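Local coordinates for OxsB protein (Bacillus megaterium, PDB 5UL4) that catalyses the oxidative ring contraction of dAMP to an oxetane aldehyde in oxetanocin A biosynthesis, using cobalamin, a [4Fe-4S] cluster and S-adenosylmethionine, at residues A[395-400]-A[430-435]. Sequence-based numbering, arbitrary orientation.
Sequences DFAARA and RIFIGV. With SAM (S-adenosylmethionine), chain D.
Ile431 lays its CG1 methylene over the face of the Phe396 ring, on two neighbouring parallel strands of the partial TIM barrel that forms the AdoMet radical domain. Ile431 CG1 sits 3.7 Å from the centroid of the Phe396 ring, 10° off the ring normal, which defines a CH-pi contact over the face. The ring reaches this place because Phe396 CG is wedged between its backbone N and carbonyl carbon (chi1 62°). Phe365 stacks on the same ring, and Trp420 of helix 410-425 also meets it.

Pairing of the strands rests on two backbone bonds, both centred on Phe432: its N donates to Phe396 O (3.0 Å) and its O accepts from Ala398 N (3.0 Å). They set Ala397 beside Phe432, and both side chains emerge on the face that carries S-adenosylmethionine, opposite that of Phe396 and Ile431. The Phe432 ring, swung out opposite the backbone N by a chi1 of 176°, turns one face to the ligand's methyl group: SAM CE lies 3.4 Å from the ring plane, offset toward the rim, while the carboxylate oxygen OXT lies at the ring edge, in plane.

At the start of the pair, Arg430 N donates to Asp395 OD1 at 3.0 Å, approaching from above the carboxylate plane; OD1 also bonds His357, so two donors grip it. No salt bridge forms: Asp395 OD2 and Arg430 NE stay 6.2 Å apart. Toward the cluster end, where Arg399 touches the iron-sulfur cluster, one water accepts from Ala400 N (2.9 Å) and donates to Gly434 O (3.0 Å).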
loop_
_atom_site.group_PDB
_atom_site.type_symbol
_atom_site.label_atom_id
_atom_site.label_comp_id
_atom_site.label_asym_id
_atom_site.label_seq_id
_atom_site.Cartn_x
_atom_site.Cartn_y
_atom_site.Cartn_z
ATOM N N ASP A 395 2.839 -10.975 -2.213
ATOM C CA ASP A 395 2.576 -10.604 -0.826
ATOM C C ASP A 395 1.188 -9.981 -0.733
ATOM O O ASP A 395 0.757 -9.298 -1.664
ATOM C CB ASP A 395 3.596 -9.567 -0.333
ATOM C CG ASP A 395 5.043 -10.103 -0.265
ATOM O OD1 ASP A 395 5.320 -11.268 -0.602
ATOM O OD2 ASP A 395 5.899 -9.323 0.174
ATOM N N PHE A 396 0.502 -10.170 0.404
ATOM C CA PHE A 396 -0.779 -9.494 0.622
ATOM C C PHE A 396 -1.077 -9.442 2.111
ATOM O O PHE A 396 -0.374 -10.049 2.915
ATOM C CB PHE A 396 -1.928 -10.166 -0.123
ATOM C CG PHE A 396 -2.213 -11.596 0.291
ATOM C CD1 PHE A 396 -3.092 -11.888 1.338
ATOM C CD2 PHE A 396 -1.705 -12.652 -0.458
ATOM C CE1 PHE A 396 -3.384 -13.208 1.668
ATOM C CE2 PHE A 396 -2.000 -13.968 -0.137
ATOM C CZ PHE A 396 -2.831 -14.244 0.932
ATOM N N ALA A 397 -2.139 -8.709 2.464
ATOM C CA ALA A 397 -2.576 -8.526 3.844
ATOM C C ALA A 397 -3.931 -9.194 4.063
ATOM O O ALA A 397 -4.743 -9.277 3.140
ATOM C CB ALA A 397 -2.697 -7.040 4.203
ATOM N N ALA A 398 -4.152 -9.659 5.289
ATOM C CA ALA A 398 -5.408 -10.314 5.665
ATOM C C ALA A 398 -5.601 -10.243 7.169
ATOM O O ALA A 398 -4.633 -10.275 7.937
ATOM C CB ALA A 398 -5.443 -11.785 5.252
ATOM N N ARG A 399 -6.870 -10.234 7.591
ATOM C CA ARG A 399 -7.174 -10.293 9.013
ATOM C C ARG A 399 -6.993 -11.719 9.513
ATOM O O ARG A 399 -7.173 -12.680 8.764
ATOM C CB ARG A 399 -8.632 -9.877 9.292
ATOM C CG ARG A 399 -9.121 -8.644 8.617
ATOM C CD ARG A 399 -10.578 -8.295 9.071
ATOM N NE ARG A 399 -11.533 -9.383 8.929
ATOM C CZ ARG A 399 -12.234 -9.639 7.828
ATOM N NH1 ARG A 399 -13.087 -10.656 7.820
ATOM N NH2 ARG A 399 -12.085 -8.895 6.726
ATOM N N ALA A 400 -6.713 -11.848 10.802
ATOM C CA ALA A 400 -6.609 -13.176 11.402
ATOM C C ALA A 400 -7.875 -13.998 11.169
ATOM O O ALA A 400 -7.791 -15.213 10.967
ATOM C CB ALA A 400 -6.318 -13.070 12.895
ATOM N N ARG A 430 5.352 -13.305 1.604
ATOM C CA ARG A 430 5.287 -12.692 2.919
ATOM C C ARG A 430 3.909 -12.078 3.090
ATOM O O ARG A 430 3.549 -11.139 2.369
ATOM C CB ARG A 430 6.338 -11.616 3.136
ATOM C CG ARG A 430 6.337 -11.195 4.614
ATOM C CD ARG A 430 7.728 -10.883 5.141
ATOM N NE ARG A 430 8.674 -11.994 5.024
ATOM C CZ ARG A 430 9.034 -12.795 6.026
ATOM N NH1 ARG A 430 8.519 -12.630 7.230
ATOM N NH2 ARG A 430 9.921 -13.765 5.822
ATOM N N ILE A 431 3.158 -12.596 4.044
ATOM C CA ILE A 431 1.780 -12.178 4.272
ATOM C C ILE A 431 1.725 -11.398 5.586
ATOM O O ILE A 431 2.387 -11.757 6.572
ATOM C CB ILE A 431 0.821 -13.393 4.261
ATOM C CG1 ILE A 431 0.335 -13.705 2.846
ATOM C CG2 ILE A 431 -0.444 -13.126 5.084
ATOM C CD1 ILE A 431 1.417 -13.764 1.776
ATOM N N PHE A 432 0.983 -10.289 5.568
ATOM C CA PHE A 432 0.833 -9.406 6.715
ATOM C C PHE A 432 -0.522 -9.703 7.345
ATOM O O PHE A 432 -1.542 -9.637 6.665
ATOM C CB PHE A 432 0.873 -7.931 6.300
ATOM C CG PHE A 432 0.635 -6.989 7.442
ATOM C CD1 PHE A 432 -0.671 -6.648 7.839
ATOM C CD2 PHE A 432 1.710 -6.458 8.142
ATOM C CE1 PHE A 432 -0.877 -5.810 8.927
ATOM C CE2 PHE A 432 1.513 -5.620 9.239
ATOM C CZ PHE A 432 0.208 -5.301 9.630
ATOM N N ILE A 433 -0.532 -10.008 8.637
ATOM C CA ILE A 433 -1.783 -10.247 9.357
ATOM C C ILE A 433 -1.890 -9.213 10.465
ATOM O O ILE A 433 -0.984 -9.091 11.300
ATOM C CB ILE A 433 -1.869 -11.670 9.926
ATOM C CG1 ILE A 433 -1.957 -12.685 8.790
ATOM C CG2 ILE A 433 -3.097 -11.800 10.855
ATOM C CD1 ILE A 433 -2.155 -14.102 9.245
ATOM N N GLY A 434 -2.995 -8.473 10.473
ATOM C CA GLY A 434 -3.229 -7.457 11.486
ATOM C C GLY A 434 -3.642 -7.999 12.841
ATOM O O GLY A 434 -4.774 -7.783 13.279
ATOM N N VAL A 435 -2.724 -8.690 13.525
ATOM C CA VAL A 435 -3.013 -9.231 14.854
ATOM C C VAL A 435 -3.368 -8.109 15.831
ATOM O O VAL A 435 -4.381 -8.179 16.549
ATOM C CB VAL A 435 -1.810 -10.059 15.343
ATOM C CG1 VAL A 435 -1.890 -10.366 16.811
ATOM C CG2 VAL A 435 -1.722 -11.339 14.555
HETATM N N SAM D . -6.063 -3.257 6.932
HETATM C CA SAM D . -4.818 -4.015 6.823
HETATM C C SAM D . -5.129 -5.342 7.483
HETATM O O SAM D . -6.279 -5.574 7.851
HETATM O OXT SAM D . -4.284 -6.212 7.644
HETATM C CB SAM D . -3.629 -3.293 7.472
HETATM C CG SAM D . -2.318 -3.182 6.692
HETATM S SD SAM D . -1.242 -1.836 7.304
HETATM C CE SAM D . 0.380 -2.576 7.633
HETATM C "C5'" SAM D . -1.927 -1.585 8.953
HETATM C "C4'" SAM D . -1.035 -1.980 10.124
HETATM O "O4'" SAM D . -0.358 -0.842 10.608
HETATM C "C3'" SAM D . -1.904 -2.491 11.259
HETATM O "O3'" SAM D . -1.848 -3.890 11.351
HETATM C "C2'" SAM D . -1.349 -1.841 12.507
HETATM O "O2'" SAM D . -0.497 -2.722 13.192
HETATM C "C1'" SAM D . -0.549 -0.671 11.996
HETATM N N9 SAM D . -1.366 0.531 12.235
HETATM C C8 SAM D . -2.438 0.954 11.493
HETATM N N7 SAM D . -2.923 2.093 12.042
HETATM C C5 SAM D . -2.180 2.385 13.130
HETATM C C6 SAM D . -2.239 3.415 14.043
HETATM N N6 SAM D . -3.166 4.351 13.916
HETATM N N1 SAM D . -1.325 3.459 15.073
HETATM C C2 SAM D . -0.354 2.491 15.200
HETATM N N3 SAM D . -0.303 1.463 14.284
HETATM C C4 SAM D . -1.201 1.416 13.268
HETATM O O HOH W 1 -7.029 -9.618 12.655
#